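Local coordinates for protein D-ribose pyranase (PDB 1OGD) that probably catalyses the interconversion of the beta-pyran and beta-furan forms of D-ribose, and binds D-ribose as a homodecamer built from two pentamers, at residues S9-I14 with A110-G115; I24-A29 with A56-E61; A29-P34 with L96-F101; P49-T54 with A121-Q126. All blocks are in the same frame, centred on the assembly; numbering follows the deposited sequence.

Contact 1 (S9-I14 with A110-G115); sequences SHLAKI and AVIRTG
Leu11 and Ile14, about one helical turn apart, are the two residues of segment 9-14 that meet strand 110-113, and they show how a helix settles on a sheet through very few side chains. Just before them, Ser9 and His10 look to the assembly: both bond to Asp41 of a second subunit. Leu11 comes next. Its CG lies anti to the carbonyl carbon (chi1 -69°), and of the two branches it is CD2, the one that does not prolong the chain, that meets the strand. There Leu11 CD2 lies only 3.4 Å from Ile112 CD1, closer than carbons normally rest, and 3.7 Å from Ile112 CG1, so this methyl presses on the outer part of the isoleucine. Lys13 forms a salt bridge with Asp17 of a third subunit. Ile14 closes the segment and faces the strand directly, its CD1 meeting the CB of Ala110 at 4.1 Å; the small alanine offers the isoleucine a single methyl to rest on. No hydrogen bond joins the segments. Such apolar helix-on-sheet packing is a standard element of alpha/beta folds, here placing helix 9-17 against the mixed sheet of the RbsD/FucU family.

Contact 2 (I24-A29 with A56-E61); sequences IVIADA and AVLAEE. With RIP (beta-D-ribopyranose), chain G.
Leu58, on helix 51-61, is met by two isoleucines of strand 23-27, and the three side chains illustrate how one helix residue can serve two neighbours on the same face of a strand. Ile24 and Leu58 cross obliquely, with the CD1 methyl of Ile24 3.8 Å from that of Leu58. The isoleucine gets there with CG1 placed between the backbone N and the carbonyl carbon (chi1 64°) and the chain extended past it. Ile26, two residues on, meets the branch point of the leucine: its CD1 lies 4.3 Å from Leu58 CG, a looser touch. All three are buried, and Leu125 on the adjoining strand touches each of them. This is the hydrophobic seam between a helix and one side of a mixed sheet, in which strand 23-27 runs between strands 110-113 and 123-127.

Further along the same segment, core gives way to site. The carboxylate of Asp28 takes two sugar hydroxyls of beta-D-ribopyranose, one on each oxygen: RIP O3 gives to Asp28 OD1 over a very short 2.5 Å, and RIP O2 to Asp28 OD2 over 2.7 Å. The backbone N of Gly30 also donates to OD2; together with the two sugar bonds this should limit rotation of the carboxylate. His20 of a fourth subunit binds the same ribose.

Contact 3 (A29-P34 with L96-F101); sequences AGLPVP and LSHEEF. With RIP (beta-D-ribopyranose), chain G.
The His98 ring turns an edge to the ribose, with RIP O1 near its plane, while the CD1 methyl of Leu31 stands obliquely to it, 4.0 Å from His98 CE1. The Phe101 ring is likewise met at its edge, by Leu31 CD2 at 4.5 Å from CE2. One leucine thus spreads its two branches between rings one helical turn apart, running alongside His98 but pointing the opposite way. The polar link, His98 NE2 to RIP O1, is 2.8 Å long and bent (138°); either atom could be the donor. With CG anti to the backbone N (chi1 -174°), the imidazole swings off the start of the helix and into the pocket, where Tyr120 packs edge-to-face on it. The pocket is lined here by the loop after strand 23-27 and the first turn of helix 98-104, N-capped by Ser97 through a weak bond from Glu100 N; Gly30, having no side chain, lets RIP O2 come within 3.3 Å of its C. Replacing His98 by an alanine would probably leave RIP O1 without this partner and open a gap beside Leu31 CD1. Pro32 CD also comes to 3.9 Å from RIP O1, and Pro32 packs on His20 of a fourth subunit.

Contact 4 (P49-T54 with A121-Q126); sequences PAFQDT and ANCILQ
A first torsion of 174° turns the Phe51 ring away from its own backbone N and sends it from the first turn of helix 51-61 straight at segment 121-126; Cys123 answers with its SG held between its own backbone N and carbonyl carbon (chi1 74°), which brings the sulfur to the far end of the ring. The CB of Ala121 lies over one face, 4.1 Å from Phe51 CG. On the same side of the ring plane as this methyl, Ala121 O comes to 3.3 Å from Phe51 CD1, while the backbone N of Asn122 stands obliquely to the ring, 4.0 Å from Phe51 CE1. Cys123 SG stands 3.8 Å from Phe51 CZ in an oblique sulfur-aromatic contact, 73° off the ring normal. A serine in place of Phe51 would probably open a gap under the Ala121 methyl and leave the sulfur without its aromatic neighbour.

The helix that carries the ring starts firmly: Ala50 at the N-cap offers its carbonyl O to two donors of Thr54, the backbone N at 3.0 Å and OG1 at 3.1 Å, the hydroxyl from above the carbonyl plane. Leu84 of helix 78-87 also touches Phe51. Ala121 and Asn122 belong to the substrate-binding segment, so the contact joins a helix start of the alpha/beta fold to the backbone that leads from the ribose pocket into strand 123-127.

Overall arrangement
The four contacts illustrate how one sheet can link core packing to a site in the loops and helix start beside it. Contacts 1, 2 and 4 all reach the mixed sheet, through adjacent strands 110-113, 23-27 and 123-127; contacts 2 and 4 share helix 51-61, their centres about 4 Å apart, and contact 1 lies about 8 Å from contact 2. Contact 3 stands further off, about 17 Å from contact 1 between centres, but shares Ala29 with contact 2. Along the chain, contacts 2 and 3 lie within the span of contact 1 and alternate with each other, whereas contact 4 alternates with all three. Contacts 2, 3 and 4 each hold residues of the ribose pocket.

Contact 1 (S9-I14 with A110-G115)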
loop_
_atom_site.group_PDB
_atom_site.type_symbol
_atom_site.label_atom_id
_atom_site.label_comp_id
_atom_site.label_asym_id
_atom_site.label_seq_id
_atom_site.Cartn_x
_atom_site.Cartn_y
_atom_site.Cartn_z
ATOM N N SER A 9 -21.456 -6.841 8.963
ATOM C CA SER A 9 -20.900 -5.882 8.020
ATOM C C SER A 9 -19.907 -6.513 7.052
ATOM O O SER A 9 -19.921 -6.195 5.864
ATOM C CB SER A 9 -20.251 -4.718 8.775
ATOM O OG SER A 9 -19.182 -5.158 9.589
ATOM N N HIS A 10 -19.055 -7.408 7.546
ATOM C CA HIS A 10 -18.078 -8.068 6.679
ATOM C C HIS A 10 -18.783 -8.917 5.625
ATOM O O HIS A 10 -18.430 -8.878 4.445
ATOM C CB HIS A 10 -17.137 -8.979 7.479
ATOM C CG HIS A 10 -16.458 -8.303 8.630
ATOM N ND1 HIS A 10 -15.765 -7.118 8.499
ATOM C CD2 HIS A 10 -16.351 -8.661 9.932
ATOM C CE1 HIS A 10 -15.265 -6.774 9.674
ATOM N NE2 HIS A 10 -15.606 -7.693 10.559
ATOM N N LEU A 11 -19.769 -9.698 6.056
ATOM C CA LEU A 11 -20.501 -10.555 5.132
ATOM C C LEU A 11 -21.303 -9.752 4.119
ATOM O O LEU A 11 -21.370 -10.115 2.949
ATOM C CB LEU A 11 -21.434 -11.501 5.896
ATOM C CG LEU A 11 -20.762 -12.598 6.728
ATOM C CD1 LEU A 11 -21.824 -13.500 7.347
ATOM C CD2 LEU A 11 -19.840 -13.415 5.847
ATOM N N ALA A 12 -21.913 -8.660 4.570
ATOM C CA ALA A 12 -22.710 -7.820 3.682
ATOM C C ALA A 12 -21.866 -7.365 2.488
ATOM O O ALA A 12 -22.336 -7.348 1.351
ATOM C CB ALA A 12 -23.235 -6.604 4.449
ATOM N N LYS A 13 -20.612 -7.006 2.749
ATOM C CA LYS A 13 -19.730 -6.544 1.677
ATOM C C LYS A 13 -19.443 -7.646 0.671
ATOM O O LYS A 13 -19.343 -7.382 -0.526
ATOM C CB LYS A 13 -18.435 -5.993 2.266
ATOM C CG LYS A 13 -18.668 -4.791 3.167
ATOM C CD LYS A 13 -17.387 -4.340 3.855
ATOM C CE LYS A 13 -17.655 -3.142 4.731
ATOM N NZ LYS A 13 -16.472 -2.776 5.540
ATOM N N ILE A 14 -19.321 -8.879 1.156
ATOM C CA ILE A 14 -19.075 -10.020 0.281
ATOM C C ILE A 14 -20.324 -10.331 -0.553
ATOM O O ILE A 14 -20.236 -10.533 -1.767
ATOM C CB ILE A 14 -18.688 -11.297 1.091
ATOM C CG1 ILE A 14 -17.349 -11.089 1.807
ATOM C CG2 ILE A 14 -18.576 -12.502 0.158
ATOM C CD1 ILE A 14 -16.208 -10.755 0.862
ATOM N N ALA A 110 -14.523 -15.901 -0.406
ATOM C CA ALA A 110 -14.273 -15.790 1.021
ATOM C C ALA A 110 -14.576 -17.096 1.731
ATOM O O ALA A 110 -15.320 -17.946 1.224
ATOM C CB ALA A 110 -15.138 -14.677 1.619
ATOM N N VAL A 111 -13.983 -17.246 2.908
ATOM C CA VAL A 111 -14.204 -18.414 3.738
ATOM C C VAL A 111 -14.731 -17.860 5.045
ATOM O O VAL A 111 -14.128 -16.965 5.636
ATOM C CB VAL A 111 -12.898 -19.202 4.001
ATOM C CG1 VAL A 111 -13.164 -20.340 4.989
ATOM C CG2 VAL A 111 -12.359 -19.765 2.694
ATOM N N ILE A 112 -15.881 -18.369 5.477
ATOM C CA ILE A 112 -16.479 -17.930 6.724
ATOM C C ILE A 112 -16.215 -19.018 7.756
ATOM O O ILE A 112 -16.703 -20.143 7.639
ATOM C CB ILE A 112 -17.989 -17.698 6.546
ATOM C CG1 ILE A 112 -18.212 -16.736 5.374
ATOM C CG2 ILE A 112 -18.574 -17.116 7.807
ATOM C CD1 ILE A 112 -19.629 -16.690 4.860
ATOM N N ARG A 113 -15.417 -18.682 8.761
ATOM C CA ARG A 113 -15.062 -19.635 9.795
ATOM C C ARG A 113 -16.053 -19.591 10.952
ATOM O O ARG A 113 -16.263 -18.543 11.556
ATOM C CB ARG A 113 -13.646 -19.339 10.310
ATOM C CG ARG A 113 -13.117 -20.353 11.310
ATOM C CD ARG A 113 -11.669 -20.044 11.675
ATOM N NE ARG A 113 -11.086 -21.059 12.545
ATOM C CZ ARG A 113 -10.658 -20.834 13.783
ATOM N NH1 ARG A 113 -10.743 -19.623 14.319
ATOM N NH2 ARG A 113 -10.137 -21.824 14.491
ATOM N N THR A 114 -16.662 -20.736 11.250
ATOM C CA THR A 114 -17.618 -20.829 12.347
ATOM C C THR A 114 -16.910 -21.497 13.526
ATOM O O THR A 114 -15.737 -21.865 13.426
ATOM C CB THR A 114 -18.835 -21.683 11.958
ATOM O OG1 THR A 114 -18.421 -23.041 11.774
ATOM C CG2 THR A 114 -19.453 -21.175 10.663
ATOM N N GLY A 115 -17.619 -21.657 14.639
ATOM C CA GLY A 115 -17.015 -22.288 15.798
ATOM C C GLY A 115 -17.293 -23.777 15.836
ATOM O O GLY A 115 -17.074 -24.427 16.857
#

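Contact 2 (I24-A29 with A56-E61)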
loop_
_atom_site.group_PDB
_atom_site.type_symbol
_atom_site.label_atom_id
_atom_site.label_comp_id
_atom_site.label_asym_id
_atom_site.label_seq_id
_atom_site.Cartn_x
_atom_site.Cartn_y
_atom_site.Cartn_z
ATOM N N ILE A 24 -18.729 -18.928 -2.017
ATOM C CA ILE A 24 -18.271 -18.559 -0.689
ATOM C C ILE A 24 -18.229 -19.880 0.068
ATOM O O ILE A 24 -18.925 -20.830 -0.296
ATOM C CB ILE A 24 -19.208 -17.564 0.045
ATOM C CG1 ILE A 24 -20.573 -18.191 0.297
ATOM C CG2 ILE A 24 -19.336 -16.275 -0.757
ATOM C CD1 ILE A 24 -21.458 -17.322 1.167
ATOM N N VAL A 25 -17.412 -19.946 1.110
ATOM C CA VAL A 25 -17.278 -21.170 1.879
ATOM C C VAL A 25 -17.662 -20.962 3.335
ATOM O O VAL A 25 -17.338 -19.933 3.924
ATOM C CB VAL A 25 -15.810 -21.687 1.826
ATOM C CG1 VAL A 25 -15.677 -23.002 2.597
ATOM C CG2 VAL A 25 -15.374 -21.871 0.378
ATOM N N ILE A 26 -18.384 -21.925 3.902
ATOM C CA ILE A 26 -18.747 -21.880 5.313
ATOM C C ILE A 26 -17.901 -23.016 5.852
ATOM O O ILE A 26 -17.991 -24.143 5.366
ATOM C CB ILE A 26 -20.236 -22.181 5.552
ATOM C CG1 ILE A 26 -21.096 -21.103 4.888
ATOM C CG2 ILE A 26 -20.518 -22.191 7.050
ATOM C CD1 ILE A 26 -22.585 -21.414 4.886
ATOM N N ALA A 27 -17.072 -22.734 6.846
ATOM C CA ALA A 27 -16.175 -23.763 7.350
ATOM C C ALA A 27 -16.224 -24.016 8.836
ATOM O O ALA A 27 -16.676 -23.172 9.607
ATOM C CB ALA A 27 -14.741 -23.404 6.953
ATOM N N ASP A 28 -15.755 -25.198 9.233
ATOM C CA ASP A 28 -15.672 -25.526 10.646
ATOM C C ASP A 28 -14.363 -24.891 11.114
ATOM O O ASP A 28 -13.637 -24.304 10.305
ATOM C CB ASP A 28 -15.696 -27.049 10.878
ATOM C CG ASP A 28 -14.583 -27.798 10.146
ATOM O OD1 ASP A 28 -14.894 -28.869 9.578
ATOM O OD2 ASP A 28 -13.413 -27.349 10.151
ATOM N N ALA A 29 -14.067 -24.992 12.405
ATOM C CA ALA A 29 -12.868 -24.379 12.961
ATOM C C ALA A 29 -11.521 -24.933 12.486
ATOM O O ALA A 29 -10.472 -24.340 12.766
ATOM C CB ALA A 29 -12.933 -24.426 14.482
ATOM N N ALA A 56 -27.896 -21.386 7.866
ATOM C CA ALA A 56 -29.290 -20.958 7.801
ATOM C C ALA A 56 -29.409 -19.476 7.451
ATOM O O ALA A 56 -30.230 -19.093 6.615
ATOM C CB ALA A 56 -29.980 -21.238 9.125
ATOM N N VAL A 57 -28.594 -18.644 8.094
ATOM C CA VAL A 57 -28.620 -17.212 7.827
ATOM C C VAL A 57 -28.211 -16.923 6.386
ATOM O O VAL A 57 -28.862 -16.137 5.692
ATOM C CB VAL A 57 -27.676 -16.440 8.775
ATOM C CG1 VAL A 57 -27.626 -14.970 8.374
ATOM C CG2 VAL A 57 -28.164 -16.566 10.208
ATOM N N LEU A 58 -27.136 -17.560 5.930
ATOM C CA LEU A 58 -26.669 -17.346 4.564
ATOM C C LEU A 58 -27.721 -17.767 3.542
ATOM O O LEU A 58 -27.905 -17.109 2.517
ATOM C CB LEU A 58 -25.362 -18.111 4.311
ATOM C CG LEU A 58 -24.042 -17.336 4.480
ATOM C CD1 LEU A 58 -24.094 -16.059 3.652
ATOM C CD2 LEU A 58 -23.805 -16.988 5.927
ATOM N N ALA A 59 -28.415 -18.863 3.833
ATOM C CA ALA A 59 -29.443 -19.380 2.944
ATOM C C ALA A 59 -30.543 -18.356 2.664
ATOM O O ALA A 59 -31.031 -18.255 1.542
ATOM C CB ALA A 59 -30.054 -20.659 3.540
ATOM N N GLU A 60 -30.924 -17.590 3.677
ATOM C CA GLU A 60 -31.982 -16.603 3.497
ATOM C C GLU A 60 -31.531 -15.234 2.998
ATOM O O GLU A 60 -32.368 -14.394 2.670
ATOM C CB GLU A 60 -32.767 -16.424 4.795
ATOM C CG GLU A 60 -31.966 -15.875 5.947
ATOM C CD GLU A 60 -32.840 -15.561 7.150
ATOM O OE1 GLU A 60 -33.751 -14.712 7.010
ATOM O OE2 GLU A 60 -32.618 -16.159 8.230
ATOM N N GLU A 61 -30.224 -15.001 2.939
ATOM C CA GLU A 61 -29.712 -13.711 2.477
ATOM C C GLU A 61 -29.020 -13.825 1.133
ATOM O O GLU A 61 -28.689 -12.822 0.505
ATOM C CB GLU A 61 -28.720 -13.136 3.486
ATOM C CG GLU A 61 -29.300 -12.816 4.846
ATOM C CD GLU A 61 -30.498 -11.892 4.765
ATOM O OE1 GLU A 61 -30.633 -11.159 3.757
ATOM O OE2 GLU A 61 -31.298 -11.896 5.722
HETATM C C1 RIP G . -10.027 -29.939 8.180
HETATM C C2 RIP G . -11.479 -29.688 8.499
HETATM C C3 RIP G . -12.279 -30.960 8.260
HETATM C C4 RIP G . -11.740 -32.178 9.000
HETATM C C5 RIP G . -10.274 -32.341 8.613
HETATM O O1 RIP G . -9.826 -30.107 6.791
HETATM O O2 RIP G . -11.557 -29.280 9.848
HETATM O O3 RIP G . -13.631 -30.753 8.577
HETATM O O4 RIP G . -11.814 -32.001 10.402
HETATM O O5 RIP G . -9.508 -31.134 8.821
#

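Contact 3 (A29-P34 with L96-F101)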
loop_
_atom_site.group_PDB
_atom_site.type_symbol
_atom_site.label_atom_id
_atom_site.label_comp_id
_atom_site.label_asym_id
_atom_site.label_seq_id
_atom_site.Cartn_x
_atom_site.Cartn_y
_atom_site.Cartn_z
ATOM N N ALA A 29 -14.067 -24.992 12.405
ATOM C CA ALA A 29 -12.868 -24.379 12.961
ATOM C C ALA A 29 -11.521 -24.933 12.486
ATOM O O ALA A 29 -10.472 -24.340 12.766
ATOM C CB ALA A 29 -12.933 -24.426 14.482
ATOM N N GLY A 30 -11.536 -26.041 11.756
ATOM C CA GLY A 30 -10.277 -26.620 11.328
ATOM C C GLY A 30 -9.881 -26.474 9.874
ATOM O O GLY A 30 -8.718 -26.669 9.542
ATOM N N LEU A 31 -10.822 -26.124 9.006
ATOM C CA LEU A 31 -10.512 -26.004 7.588
ATOM C C LEU A 31 -9.410 -24.983 7.281
ATOM O O LEU A 31 -9.471 -23.838 7.726
ATOM C CB LEU A 31 -11.762 -25.619 6.798
ATOM C CG LEU A 31 -11.582 -25.704 5.282
ATOM C CD1 LEU A 31 -11.577 -27.168 4.867
ATOM C CD2 LEU A 31 -12.704 -24.958 4.576
ATOM N N PRO A 32 -8.380 -25.393 6.528
ATOM C CA PRO A 32 -7.312 -24.443 6.200
ATOM C C PRO A 32 -7.838 -23.496 5.115
ATOM O O PRO A 32 -8.641 -23.900 4.269
ATOM C CB PRO A 32 -6.197 -25.348 5.690
ATOM C CG PRO A 32 -6.972 -26.448 4.992
ATOM C CD PRO A 32 -8.074 -26.738 6.003
ATOM N N VAL A 33 -7.400 -22.243 5.150
ATOM C CA VAL A 33 -7.827 -21.249 4.165
ATOM C C VAL A 33 -6.695 -20.998 3.165
ATOM O O VAL A 33 -5.591 -20.606 3.549
ATOM C CB VAL A 33 -8.196 -19.911 4.853
ATOM C CG1 VAL A 33 -8.597 -18.870 3.805
ATOM C CG2 VAL A 33 -9.332 -20.131 5.839
ATOM N N PRO A 34 -6.953 -21.219 1.867
ATOM C CA PRO A 34 -5.918 -21.000 0.852
ATOM C C PRO A 34 -5.367 -19.573 0.910
ATOM O O PRO A 34 -6.062 -18.649 1.342
ATOM C CB PRO A 34 -6.653 -21.272 -0.459
ATOM C CG PRO A 34 -7.741 -22.243 -0.051
ATOM C CD PRO A 34 -8.216 -21.664 1.252
ATOM N N LEU A 96 -18.024 -34.299 -3.139
ATOM C CA LEU A 96 -16.702 -34.589 -3.671
ATOM C C LEU A 96 -15.849 -35.072 -2.515
ATOM O O LEU A 96 -16.248 -34.965 -1.358
ATOM C CB LEU A 96 -16.071 -33.323 -4.253
ATOM C CG LEU A 96 -16.861 -32.539 -5.296
ATOM C CD1 LEU A 96 -16.099 -31.271 -5.635
ATOM C CD2 LEU A 96 -17.072 -33.387 -6.536
ATOM N N SER A 97 -14.677 -35.606 -2.824
ATOM C CA SER A 97 -13.782 -36.058 -1.772
ATOM C C SER A 97 -13.312 -34.782 -1.085
ATOM O O SER A 97 -13.330 -33.709 -1.689
ATOM C CB SER A 97 -12.587 -36.806 -2.369
ATOM O OG SER A 97 -11.818 -35.957 -3.203
ATOM N N HIS A 98 -12.902 -34.891 0.171
ATOM C CA HIS A 98 -12.436 -33.726 0.910
ATOM C C HIS A 98 -11.267 -33.043 0.204
ATOM O O HIS A 98 -11.131 -31.821 0.256
ATOM C CB HIS A 98 -12.016 -34.125 2.322
ATOM C CG HIS A 98 -11.665 -32.961 3.193
ATOM N ND1 HIS A 98 -12.594 -32.020 3.586
ATOM C CD2 HIS A 98 -10.487 -32.576 3.735
ATOM C CE1 HIS A 98 -12.001 -31.107 4.336
ATOM N NE2 HIS A 98 -10.722 -31.421 4.442
ATOM N N GLU A 99 -10.425 -33.831 -0.458
ATOM C CA GLU A 99 -9.273 -33.283 -1.165
ATOM C C GLU A 99 -9.688 -32.392 -2.327
ATOM O O GLU A 99 -9.148 -31.299 -2.499
ATOM C CB GLU A 99 -8.366 -34.407 -1.670
ATOM C CG GLU A 99 -7.671 -35.176 -0.561
ATOM C CD GLU A 99 -6.894 -34.264 0.373
ATOM O OE1 GLU A 99 -6.008 -33.524 -0.111
ATOM O OE2 GLU A 99 -7.167 -34.287 1.594
ATOM N N GLU A 100 -10.639 -32.859 -3.130
ATOM C CA GLU A 100 -11.116 -32.070 -4.259
ATOM C C GLU A 100 -11.800 -30.821 -3.714
ATOM O O GLU A 100 -11.669 -29.734 -4.273
ATOM C CB GLU A 100 -12.120 -32.864 -5.092
ATOM C CG GLU A 100 -11.594 -34.164 -5.659
ATOM C CD GLU A 100 -12.649 -34.890 -6.477
ATOM O OE1 GLU A 100 -13.023 -34.371 -7.553
ATOM O OE2 GLU A 100 -13.114 -35.966 -6.037
ATOM N N PHE A 101 -12.533 -30.997 -2.618
ATOM C CA PHE A 101 -13.243 -29.901 -1.971
ATOM C C PHE A 101 -12.281 -28.755 -1.665
ATOM O O PHE A 101 -12.534 -27.605 -2.033
ATOM C CB PHE A 101 -13.882 -30.390 -0.668
ATOM C CG PHE A 101 -14.692 -29.343 0.047
ATOM C CD1 PHE A 101 -15.998 -29.068 -0.343
ATOM C CD2 PHE A 101 -14.146 -28.630 1.108
ATOM C CE1 PHE A 101 -16.747 -28.097 0.314
ATOM C CE2 PHE A 101 -14.886 -27.660 1.770
ATOM C CZ PHE A 101 -16.191 -27.392 1.373
HETATM C C1 RIP G . -10.027 -29.939 8.180
HETATM C C2 RIP G . -11.479 -29.688 8.499
HETATM C C3 RIP G . -12.279 -30.960 8.260
HETATM C C4 RIP G . -11.740 -32.178 9.000
HETATM C C5 RIP G . -10.274 -32.341 8.613
HETATM O O1 RIP G . -9.826 -30.107 6.791
HETATM O O2 RIP G . -11.557 -29.280 9.848
HETATM O O3 RIP G . -13.631 -30.753 8.577
HETATM O O4 RIP G . -11.814 -32.001 10.402
HETATM O O5 RIP G . -9.508 -31.134 8.821
#

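Contact 4 (P49-T54 with A121-Q126)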
loop_
_atom_site.group_PDB
_atom_site.type_symbol
_atom_site.label_atom_id
_atom_site.label_comp_id
_atom_site.label_asym_id
_atom_site.label_seq_id
_atom_site.Cartn_x
_atom_site.Cartn_y
_atom_site.Cartn_z
ATOM N N PRO A 49 -20.307 -19.561 16.582
ATOM C CA PRO A 49 -21.597 -20.021 16.060
ATOM C C PRO A 49 -21.493 -21.425 15.500
ATOM O O PRO A 49 -20.404 -21.889 15.156
ATOM C CB PRO A 49 -21.921 -19.021 14.947
ATOM C CG PRO A 49 -20.853 -17.947 15.051
ATOM C CD PRO A 49 -19.670 -18.644 15.628
ATOM N N ALA A 50 -22.636 -22.091 15.388
ATOM C CA ALA A 50 -22.683 -23.443 14.856
ATOM C C ALA A 50 -22.806 -23.416 13.338
ATOM O O ALA A 50 -23.297 -22.447 12.760
ATOM C CB ALA A 50 -23.864 -24.202 15.465
ATOM N N PHE A 51 -22.347 -24.486 12.702
ATOM C CA PHE A 51 -22.409 -24.615 11.255
ATOM C C PHE A 51 -23.840 -24.423 10.760
ATOM O O PHE A 51 -24.088 -23.707 9.785
ATOM C CB PHE A 51 -21.920 -26.001 10.841
ATOM C CG PHE A 51 -22.080 -26.288 9.379
ATOM C CD1 PHE A 51 -21.212 -25.729 8.445
ATOM C CD2 PHE A 51 -23.097 -27.128 8.932
ATOM C CE1 PHE A 51 -21.352 -26.001 7.085
ATOM C CE2 PHE A 51 -23.249 -27.407 7.576
ATOM C CZ PHE A 51 -22.374 -26.843 6.647
ATOM N N GLN A 52 -24.782 -25.072 11.437
ATOM C CA GLN A 52 -26.182 -24.984 11.049
ATOM C C GLN A 52 -26.709 -23.564 11.118
ATOM O O GLN A 52 -27.343 -23.095 10.180
ATOM C CB GLN A 52 -27.043 -25.892 11.933
ATOM C CG GLN A 52 -26.563 -27.328 11.978
ATOM C CD GLN A 52 -27.607 -28.274 12.533
ATOM O OE1 GLN A 52 -28.436 -27.889 13.357
ATOM N NE2 GLN A 52 -27.560 -29.527 12.091
ATOM N N ASP A 53 -26.450 -22.876 12.223
ATOM C CA ASP A 53 -26.928 -21.510 12.367
ATOM C C ASP A 53 -26.373 -20.590 11.296
ATOM O O ASP A 53 -27.104 -19.776 10.731
ATOM C CB ASP A 53 -26.581 -20.959 13.747
ATOM C CG ASP A 53 -27.345 -21.655 14.851
ATOM O OD1 ASP A 53 -28.506 -22.049 14.607
ATOM O OD2 ASP A 53 -26.798 -21.799 15.963
ATOM N N THR A 54 -25.084 -20.723 11.005
ATOM C CA THR A 54 -24.471 -19.877 9.994
ATOM C C THR A 54 -25.037 -20.172 8.606
ATOM O O THR A 54 -25.381 -19.258 7.861
ATOM C CB THR A 54 -22.942 -20.057 9.994
ATOM O OG1 THR A 54 -22.442 -19.789 11.311
ATOM C CG2 THR A 54 -22.286 -19.087 9.016
ATOM N N ALA A 121 -17.631 -30.347 8.602
ATOM C CA ALA A 121 -18.775 -29.453 8.606
ATOM C C ALA A 121 -18.389 -28.231 7.772
ATOM O O ALA A 121 -18.202 -27.143 8.312
ATOM C CB ALA A 121 -19.117 -29.033 10.029
ATOM N N ASN A 122 -18.247 -28.435 6.462
ATOM C CA ASN A 122 -17.891 -27.365 5.531
ATOM C C ASN A 122 -18.720 -27.486 4.260
ATOM O O ASN A 122 -19.078 -28.585 3.845
ATOM C CB ASN A 122 -16.416 -27.438 5.099
ATOM C CG ASN A 122 -15.461 -27.653 6.253
ATOM O OD1 ASN A 122 -14.980 -28.767 6.469
ATOM N ND2 ASN A 122 -15.173 -26.592 6.998
ATOM N N CYS A 123 -19.019 -26.359 3.631
ATOM C CA CYS A 123 -19.748 -26.398 2.373
ATOM C C CYS A 123 -19.510 -25.134 1.566
ATOM O O CYS A 123 -19.217 -24.073 2.116
ATOM C CB CYS A 123 -21.250 -26.591 2.602
ATOM S SG CYS A 123 -22.107 -25.152 3.230
ATOM N N ILE A 124 -19.626 -25.272 0.254
ATOM C CA ILE A 124 -19.460 -24.160 -0.663
ATOM C C ILE A 124 -20.832 -23.818 -1.228
ATOM O O ILE A 124 -21.551 -24.702 -1.708
ATOM C CB ILE A 124 -18.529 -24.536 -1.837
ATOM C CG1 ILE A 124 -17.085 -24.644 -1.340
ATOM C CG2 ILE A 124 -18.649 -23.506 -2.956
ATOM C CD1 ILE A 124 -16.116 -25.163 -2.393
ATOM N N LEU A 125 -21.205 -22.546 -1.148
ATOM C CA LEU A 125 -22.483 -22.107 -1.695
ATOM C C LEU A 125 -22.185 -21.388 -3.001
ATOM O O LEU A 125 -21.401 -20.438 -3.029
ATOM C CB LEU A 125 -23.193 -21.149 -0.734
ATOM C CG LEU A 125 -23.482 -21.652 0.680
ATOM C CD1 LEU A 125 -24.221 -20.574 1.457
ATOM C CD2 LEU A 125 -24.303 -22.931 0.618
ATOM N N GLN A 126 -22.788 -21.859 -4.086
ATOM C CA GLN A 126 -22.585 -21.242 -5.388
ATOM C C GLN A 126 -23.755 -20.311 -5.679
ATOM O O GLN A 126 -24.913 -20.736 -5.712
ATOM C CB GLN A 126 -22.479 -22.309 -6.476
ATOM C CG GLN A 126 -21.932 -21.772 -7.787
ATOM C CD GLN A 126 -21.738 -22.856 -8.823
ATOM O OE1 GLN A 126 -22.621 -23.114 -9.642
ATOM N NE2 GLN A 126 -20.581 -23.510 -8.786
#